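Local coordinates for protein catalase (Bacillus pumilus, PDB 4QOP) that probably breaks down hydrogen peroxide into water and molecular oxygen at a bound heme, as heme catalases do, at residues 110-115 with 192-197; 131-136 with 178-183. All coordinates share one frame; numbering follows the deposited sequence.

Contact 1 of 2, residues 110-115 with 192-197; sequences DPRGFA and AEMRGS. With HQE (benzene-1,4-diol), chain G; HEM (protoporphyrin IX containing Fe), chain E.
Met194 crosses Arg112 at about a right angle and rests its sulfur on the base of the arginine, SD lying 3.4 Å from Arg112 CB. The methionine runs straight out from its backbone, with CG anti to N (chi1 -176°). A bend at chi3 (77°) then swings the methyl toward the aromatic ring, where Met194 CE comes 3.9 Å from Phe114 CD2. Packing beside it is as close as at the sulfur. Gly196 CA sits 3.4 Å from Phe114 CD2, and any CB on Gly196 would clash with that ring atom. The carbonyl of Arg195 meets the ring at its edge, near the ring plane, with O also 3.4 Å from Phe114 CD2. This oxygen is buried and has no polar partner, so the ring's edge hydrogens are likely to offer it a weak electrostatic match at most. Segment 110-115 leads into strand 113-120 of the antiparallel beta-barrel that forms the core of heme catalases. Phe114 is packed there by Trp218, which stacks on it, and by Trp259, which meets it edge-to-face. Gly113 passes close to the heme, its CA 3.5 Å from CMD of HEM, and a side chain on it would collide with that methyl. Arg112 turns its polar end away from Met194. Arg112 NH1 donates to Asp110 O at 2.8 Å, almost in the guanidinium plane, and to Leu108 O. Asp110 OD1 accepts a hydrogen bond from O3 of the benzene-1,4-diol; it is modelled very short, so its length is doubtful. OD2 of the same carboxylate accepts from the backbone N of Val98 and Ile99. The looser side is at Arg195, partly exposed, whose side chain points away and pairs with Glu185 in a salt bridge. Next to it Glu193, partly exposed, pairs with Arg225.

Contact 2 of 2, residues 131-136 with 178-183; sequences NLPIFF and LTWLFS. With HQE (benzene-1,4-diol), chain G.
The loop that follows barrel strand 123-130 lies here against the last turn of helix 175-181. Pro133 sits over a face of the Trp180 indole. Pro133 CD is 3.7 Å from the centroid of the Trp180 six-membered ring and 12° off the normal, a CH-pi contact. Ile134 crosses the indole at about a right angle and brings CD1 to 3.6 Å from Trp180 CD1. Leu132 CD2 adds an oblique contact, 4.1 Å from Trp180 CE3. With an alanine at Trp180, Pro133, Ile134 and Leu132 would probably lose the indole they pack on, and a gap would open between loop and helix. Trp180 also makes a cation-pi contact with Lys428. Its carbonyl O accepts from both OG and N of Ser183, which fastens the turn after the helix. Farther along, Phe136 CE1 meets Leu181 CD2 (3.9 Å) and Leu178 CD2 (4.0 Å) at the ring edge. Leu181 has CG anti to its backbone N (chi1 180°), which carries CD2 up to both Phe136 and the benzene-1,4-diol. Phe136 CZ lies 3.9 Å from C4 of this ligand. Such a cluster of phenylalanine and leucine is consistent with the apolar stretch of the main channel of heme catalases.

In the fold
The centres of contact 1 and contact 2 are about 11 Å apart, and contact 2 is nested along the chain inside the loop that contact 1 closes. Asn131 is the joint between them. Asn131 N probably hydrogen-bonds to Arg112 O (2.7 Å), and Asn131 O probably accepts from Ser197 OG (2.7 Å). Both contacts border the benzene-1,4-diol: contact 1 supplies a carboxylate, contact 2 an apolar wall. Contact 1 also reaches the heme methyl, and the Phe136 side chain is about 8 Å from the heme, nearest atoms. The diol therefore probably occupies part of the main channel that leads to the heme.

Contact 1 of 2, residues 110-115 with 192-197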
loop_
_atom_site.group_PDB
_atom_site.type_symbol
_atom_site.label_atom_id
_atom_site.label_comp_id
_atom_site.label_asym_id
_atom_site.label_seq_id
_atom_site.Cartn_x
_atom_site.Cartn_y
_atom_site.Cartn_z
ATOM N N ASP A 110 21.614 -23.595 -4.860
ATOM C CA ASP A 110 20.903 -22.522 -5.554
ATOM C C ASP A 110 21.908 -21.891 -6.484
ATOM O O ASP A 110 23.069 -21.783 -6.151
ATOM C CB ASP A 110 20.362 -21.447 -4.553
ATOM C CG ASP A 110 18.803 -21.368 -4.469
ATOM O OD1 ASP A 110 18.057 -22.005 -5.257
ATOM O OD2 ASP A 110 18.292 -20.650 -3.558
ATOM N N PRO A 111 21.442 -21.352 -7.602
ATOM C CA PRO A 111 22.234 -20.265 -8.236
ATOM C C PRO A 111 22.444 -19.125 -7.281
ATOM O O PRO A 111 21.664 -18.947 -6.337
ATOM C CB PRO A 111 21.353 -19.793 -9.424
ATOM C CG PRO A 111 20.308 -20.827 -9.569
ATOM C CD PRO A 111 20.107 -21.455 -8.207
ATOM N N ARG A 112 23.485 -18.341 -7.542
ATOM C CA ARG A 112 23.713 -17.123 -6.794
ATOM C C ARG A 112 23.526 -15.918 -7.698
ATOM O O ARG A 112 24.030 -15.890 -8.825
ATOM C CB ARG A 112 25.131 -17.127 -6.207
ATOM C CG ARG A 112 25.192 -17.559 -4.725
ATOM C CD ARG A 112 24.638 -18.952 -4.501
ATOM N NE ARG A 112 24.751 -19.381 -3.108
ATOM C CZ ARG A 112 24.289 -20.546 -2.646
ATOM N NH1 ARG A 112 23.678 -21.402 -3.461
ATOM N NH2 ARG A 112 24.423 -20.842 -1.364
ATOM N N GLY A 113 22.766 -14.948 -7.222
ATOM C CA GLY A 113 22.666 -13.657 -7.903
ATOM C C GLY A 113 23.910 -12.799 -7.815
ATOM O O GLY A 113 24.633 -12.869 -6.823
ATOM N N PHE A 114 24.157 -12.036 -8.873
ATOM C CA PHE A 114 25.367 -11.246 -9.083
ATOM C C PHE A 114 24.839 -10.050 -9.838
ATOM O O PHE A 114 24.974 -9.983 -11.046
ATOM C CB PHE A 114 26.381 -12.057 -9.923
ATOM C CG PHE A 114 27.829 -11.582 -9.824
ATOM C CD1 PHE A 114 28.170 -10.240 -10.012
ATOM C CD2 PHE A 114 28.870 -12.483 -9.537
ATOM C CE1 PHE A 114 29.496 -9.813 -9.919
ATOM C CE2 PHE A 114 30.178 -12.064 -9.432
ATOM C CZ PHE A 114 30.517 -10.741 -9.642
ATOM N N ALA A 115 24.262 -9.090 -9.112
ATOM C CA ALA A 115 23.634 -7.912 -9.719
ATOM C C ALA A 115 24.552 -6.707 -9.577
ATOM O O ALA A 115 24.871 -6.323 -8.478
ATOM C CB ALA A 115 22.289 -7.668 -9.066
ATOM N N ALA A 192 32.543 -14.141 -2.651
ATOM C CA ALA A 192 33.810 -13.660 -3.249
ATOM C C ALA A 192 34.445 -14.718 -4.136
ATOM O O ALA A 192 34.988 -14.414 -5.184
ATOM C CB ALA A 192 34.798 -13.260 -2.171
ATOM N N GLU A 193 34.366 -15.976 -3.727
ATOM C CA GLU A 193 35.068 -17.041 -4.469
ATOM C C GLU A 193 34.095 -17.735 -5.437
ATOM O O GLU A 193 33.851 -18.936 -5.352
ATOM C CB GLU A 193 35.698 -18.034 -3.495
ATOM C CG GLU A 193 36.752 -17.411 -2.564
ATOM C CD GLU A 193 37.302 -18.418 -1.559
ATOM O OE1 GLU A 193 37.024 -18.250 -0.357
ATOM O OE2 GLU A 193 38.043 -19.326 -1.945
ATOM N N MET A 194 33.610 -16.950 -6.396
ATOM C CA MET A 194 32.396 -17.264 -7.115
ATOM C C MET A 194 32.437 -16.610 -8.485
ATOM O O MET A 194 32.914 -15.480 -8.646
ATOM C CB MET A 194 31.196 -16.765 -6.300
ATOM C CG MET A 194 29.829 -17.098 -6.854
ATOM S SD MET A 194 28.461 -16.400 -5.878
ATOM C CE MET A 194 28.470 -14.677 -6.383
ATOM N N ARG A 195 31.968 -17.351 -9.481
ATOM C CA ARG A 195 31.827 -16.875 -10.861
ATOM C C ARG A 195 30.724 -15.800 -10.964
ATOM O O ARG A 195 29.852 -15.724 -10.115
ATOM C CB ARG A 195 31.452 -18.109 -11.701
ATOM C CG ARG A 195 31.594 -18.055 -13.193
ATOM C CD ARG A 195 30.910 -19.272 -13.786
ATOM N NE ARG A 195 31.458 -20.548 -13.288
ATOM C CZ ARG A 195 32.335 -21.335 -13.922
ATOM N NH1 ARG A 195 32.803 -21.022 -15.136
ATOM N NH2 ARG A 195 32.751 -22.463 -13.351
ATOM N N GLY A 196 30.776 -14.959 -11.991
ATOM C CA GLY A 196 29.573 -14.188 -12.421
ATOM C C GLY A 196 29.343 -14.321 -13.911
ATOM O O GLY A 196 30.297 -14.512 -14.675
ATOM N N SER A 197 28.098 -14.182 -14.334
ATOM C CA SER A 197 27.703 -14.310 -15.728
ATOM C C SER A 197 26.507 -13.347 -16.028
ATOM O O SER A 197 25.586 -13.280 -15.272
ATOM C CB SER A 197 27.289 -15.731 -16.011
ATOM O OG SER A 197 28.207 -16.722 -15.505
HETATM C C1 HQE G . 17.720 -26.342 -5.504
HETATM C C2 HQE G . 17.708 -24.971 -5.726
HETATM C C3 HQE G . 17.427 -24.475 -6.970
HETATM O O3 HQE G . 17.433 -23.137 -7.221
HETATM C C4 HQE G . 17.130 -25.345 -8.005
HETATM C C5 HQE G . 17.120 -26.717 -7.794
HETATM C C6 HQE G . 17.421 -27.212 -6.533
HETATM O O6 HQE G . 17.419 -28.554 -6.323
HETATM C CHA HEM E . 15.549 -10.739 -8.830
HETATM C CHB HEM E . 12.146 -12.038 -12.065
HETATM C CHC HEM E . 15.526 -14.555 -14.585
HETATM C CHD HEM E . 18.971 -12.730 -11.610
HETATM C C1A HEM E . 14.350 -10.908 -9.488
HETATM C C2A HEM E . 13.134 -10.308 -9.029
HETATM C C3A HEM E . 12.181 -10.657 -9.939
HETATM C C4A HEM E . 12.787 -11.467 -10.968
HETATM C CMA HEM E . 10.726 -10.256 -9.879
HETATM C CAA HEM E . 12.959 -9.440 -7.788
HETATM C CBA HEM E . 13.446 -7.996 -8.100
HETATM C CGA HEM E . 13.247 -6.952 -7.017
HETATM O O1A HEM E . 14.047 -5.971 -6.946
HETATM O O2A HEM E . 12.274 -7.029 -6.200
HETATM C C1B HEM E . 12.809 -12.848 -13.023
HETATM C C2B HEM E . 12.147 -13.450 -14.144
HETATM C C3B HEM E . 13.067 -14.180 -14.832
HETATM C C4B HEM E . 14.349 -13.978 -14.138
HETATM C CMB HEM E . 10.690 -13.360 -14.499
HETATM C CAB HEM E . 12.885 -14.906 -16.103
HETATM C CBB HEM E . 11.785 -14.691 -16.809
HETATM C C1C HEM E . 16.745 -14.254 -13.985
HETATM C C2C HEM E . 17.986 -14.465 -14.579
HETATM C C3C HEM E . 18.956 -13.969 -13.729
HETATM C C4C HEM E . 18.312 -13.379 -12.628
HETATM C CMC HEM E . 18.177 -15.134 -15.902
HETATM C CAC HEM E . 20.378 -13.901 -13.974
HETATM C CBC HEM E . 20.763 -14.074 -15.228
HETATM C C1D HEM E . 18.269 -12.041 -10.625
HETATM C C2D HEM E . 18.970 -11.396 -9.497
HETATM C C3D HEM E . 18.016 -10.837 -8.728
HETATM C C4D HEM E . 16.742 -11.165 -9.385
HETATM C CMD HEM E . 20.461 -11.335 -9.268
HETATM C CAD HEM E . 18.247 -10.061 -7.454
HETATM C CBD HEM E . 18.637 -8.609 -7.753
HETATM C CGD HEM E . 18.835 -7.932 -6.407
HETATM O O1D HEM E . 17.970 -7.129 -5.919
HETATM O O2D HEM E . 19.859 -8.223 -5.755
HETATM N NA HEM E . 14.125 -11.596 -10.686
HETATM N NB HEM E . 14.112 -13.187 -13.069
HETATM N NC HEM E . 16.962 -13.549 -12.846
HETATM N ND HEM E . 16.938 -11.881 -10.534
HETATM FE FE HEM E . 15.581 -12.520 -11.698
#

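Contact 2 of 2, residues 131-136 with 178-183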
loop_
_atom_site.group_PDB
_atom_site.type_symbol
_atom_site.label_atom_id
_atom_site.label_comp_id
_atom_site.label_asym_id
_atom_site.label_seq_id
_atom_site.Cartn_x
_atom_site.Cartn_y
_atom_site.Cartn_z
ATOM N N ASN A 131 25.745 -16.383 -10.843
ATOM C CA ASN A 131 27.043 -17.081 -11.000
ATOM C C ASN A 131 27.073 -18.016 -12.199
ATOM O O ASN A 131 27.952 -17.893 -13.079
ATOM C CB ASN A 131 27.503 -17.756 -9.670
ATOM C CG ASN A 131 26.600 -18.874 -9.228
ATOM O OD1 ASN A 131 25.400 -18.862 -9.511
ATOM N ND2 ASN A 131 27.173 -19.865 -8.566
ATOM N N LEU A 132 26.063 -18.889 -12.312
ATOM C CA LEU A 132 25.990 -19.884 -13.401
ATOM C C LEU A 132 25.560 -19.263 -14.750
ATOM O O LEU A 132 24.765 -18.334 -14.785
ATOM C CB LEU A 132 25.020 -21.023 -13.036
ATOM C CG LEU A 132 25.226 -21.740 -11.692
ATOM C CD1 LEU A 132 24.137 -22.784 -11.510
ATOM C CD2 LEU A 132 26.585 -22.393 -11.617
ATOM N N PRO A 133 26.127 -19.750 -15.871
ATOM C CA PRO A 133 26.085 -18.959 -17.118
ATOM C C PRO A 133 24.862 -19.235 -18.030
ATOM O O PRO A 133 24.692 -18.537 -19.058
ATOM C CB PRO A 133 27.408 -19.372 -17.830
ATOM C CG PRO A 133 27.577 -20.756 -17.402
ATOM C CD PRO A 133 27.124 -20.826 -15.961
ATOM N N ILE A 134 23.984 -20.138 -17.595
ATOM C CA ILE A 134 22.758 -20.493 -18.344
ATOM C C ILE A 134 21.547 -20.505 -17.430
ATOM O O ILE A 134 21.661 -20.228 -16.234
ATOM C CB ILE A 134 22.925 -21.854 -18.986
ATOM C CG1 ILE A 134 23.420 -22.870 -17.919
ATOM C CG2 ILE A 134 23.969 -21.793 -20.090
ATOM C CD1 ILE A 134 23.212 -24.299 -18.319
ATOM N N PHE A 135 20.381 -20.837 -17.951
ATOM C CA PHE A 135 19.187 -20.905 -17.080
ATOM C C PHE A 135 18.332 -22.146 -17.377
ATOM O O PHE A 135 18.592 -22.857 -18.332
ATOM C CB PHE A 135 18.331 -19.653 -17.226
ATOM C CG PHE A 135 17.552 -19.280 -15.964
ATOM C CD1 PHE A 135 18.221 -18.945 -14.816
ATOM C CD2 PHE A 135 16.177 -19.195 -15.978
ATOM C CE1 PHE A 135 17.536 -18.585 -13.670
ATOM C CE2 PHE A 135 15.469 -18.800 -14.854
ATOM C CZ PHE A 135 16.150 -18.512 -13.696
ATOM N N PHE A 136 17.405 -22.426 -16.458
ATOM C CA PHE A 136 16.534 -23.605 -16.503
ATOM C C PHE A 136 15.595 -23.587 -17.726
ATOM O O PHE A 136 15.149 -24.636 -18.173
ATOM C CB PHE A 136 15.614 -23.671 -15.264
ATOM C CG PHE A 136 16.321 -23.654 -13.937
ATOM C CD1 PHE A 136 16.773 -24.824 -13.349
ATOM C CD2 PHE A 136 16.526 -22.465 -13.272
ATOM C CE1 PHE A 136 17.396 -24.793 -12.113
ATOM C CE2 PHE A 136 17.158 -22.414 -12.029
ATOM C CZ PHE A 136 17.573 -23.586 -11.442
ATOM N N LEU A 178 20.741 -28.043 -14.926
ATOM C CA LEU A 178 20.800 -28.998 -13.789
ATOM C C LEU A 178 22.135 -29.717 -13.682
ATOM O O LEU A 178 22.606 -30.047 -12.605
ATOM C CB LEU A 178 19.635 -29.987 -13.874
ATOM C CG LEU A 178 18.250 -29.313 -13.856
ATOM C CD1 LEU A 178 17.130 -30.287 -14.212
ATOM C CD2 LEU A 178 17.947 -28.694 -12.489
ATOM N N THR A 179 22.774 -29.894 -14.820
ATOM C CA THR A 179 24.106 -30.445 -14.898
ATOM C C THR A 179 25.206 -29.509 -14.291
ATOM O O THR A 179 26.254 -29.992 -13.854
ATOM C CB THR A 179 24.363 -30.833 -16.377
ATOM O OG1 THR A 179 23.318 -31.731 -16.781
ATOM C CG2 THR A 179 25.710 -31.518 -16.532
ATOM N N TRP A 180 24.969 -28.194 -14.298
ATOM C CA TRP A 180 25.827 -27.275 -13.577
ATOM C C TRP A 180 25.430 -27.209 -12.092
ATOM O O TRP A 180 26.280 -27.290 -11.213
ATOM C CB TRP A 180 25.755 -25.859 -14.146
ATOM C CG TRP A 180 26.404 -25.604 -15.450
ATOM C CD1 TRP A 180 25.958 -25.987 -16.652
ATOM C CD2 TRP A 180 27.577 -24.807 -15.681
ATOM N NE1 TRP A 180 26.789 -25.514 -17.638
ATOM C CE2 TRP A 180 27.802 -24.802 -17.063
ATOM C CE3 TRP A 180 28.489 -24.150 -14.837
ATOM C CZ2 TRP A 180 28.895 -24.168 -17.645
ATOM C CZ3 TRP A 180 29.552 -23.503 -15.404
ATOM C CH2 TRP A 180 29.761 -23.525 -16.806
ATOM N N LEU A 181 24.135 -27.087 -11.840
ATOM C CA LEU A 181 23.628 -26.793 -10.511
ATOM C C LEU A 181 23.914 -27.929 -9.539
ATOM O O LEU A 181 24.067 -27.679 -8.327
ATOM C CB LEU A 181 22.109 -26.498 -10.562
ATOM C CG LEU A 181 21.422 -26.181 -9.241
ATOM C CD1 LEU A 181 21.950 -24.892 -8.645
ATOM C CD2 LEU A 181 19.933 -26.075 -9.452
ATOM N N PHE A 182 23.932 -29.176 -10.037
ATOM C CA PHE A 182 24.178 -30.333 -9.145
ATOM C C PHE A 182 25.610 -30.789 -9.125
ATOM O O PHE A 182 25.924 -31.793 -8.471
ATOM C CB PHE A 182 23.197 -31.488 -9.438
ATOM C CG PHE A 182 21.841 -31.280 -8.813
ATOM C CD1 PHE A 182 20.863 -30.589 -9.487
ATOM C CD2 PHE A 182 21.570 -31.764 -7.556
ATOM C CE1 PHE A 182 19.620 -30.386 -8.918
ATOM C CE2 PHE A 182 20.344 -31.566 -6.963
ATOM C CZ PHE A 182 19.350 -30.886 -7.654
ATOM N N SER A 183 26.506 -30.070 -9.811
ATOM C CA SER A 183 27.929 -30.096 -9.453
ATOM C C SER A 183 28.061 -29.424 -8.108
ATOM O O SER A 183 27.091 -28.896 -7.575
ATOM C CB SER A 183 28.786 -29.404 -10.528
ATOM O OG SER A 183 28.768 -27.997 -10.429
HETATM C C1 HQE G . 17.720 -26.342 -5.504
HETATM C C2 HQE G . 17.708 -24.971 -5.726
HETATM C C3 HQE G . 17.427 -24.475 -6.970
HETATM O O3 HQE G . 17.433 -23.137 -7.221
HETATM C C4 HQE G . 17.130 -25.345 -8.005
HETATM C C5 HQE G . 17.120 -26.717 -7.794
HETATM C C6 HQE G . 17.421 -27.212 -6.533
HETATM O O6 HQE G . 17.419 -28.554 -6.323
#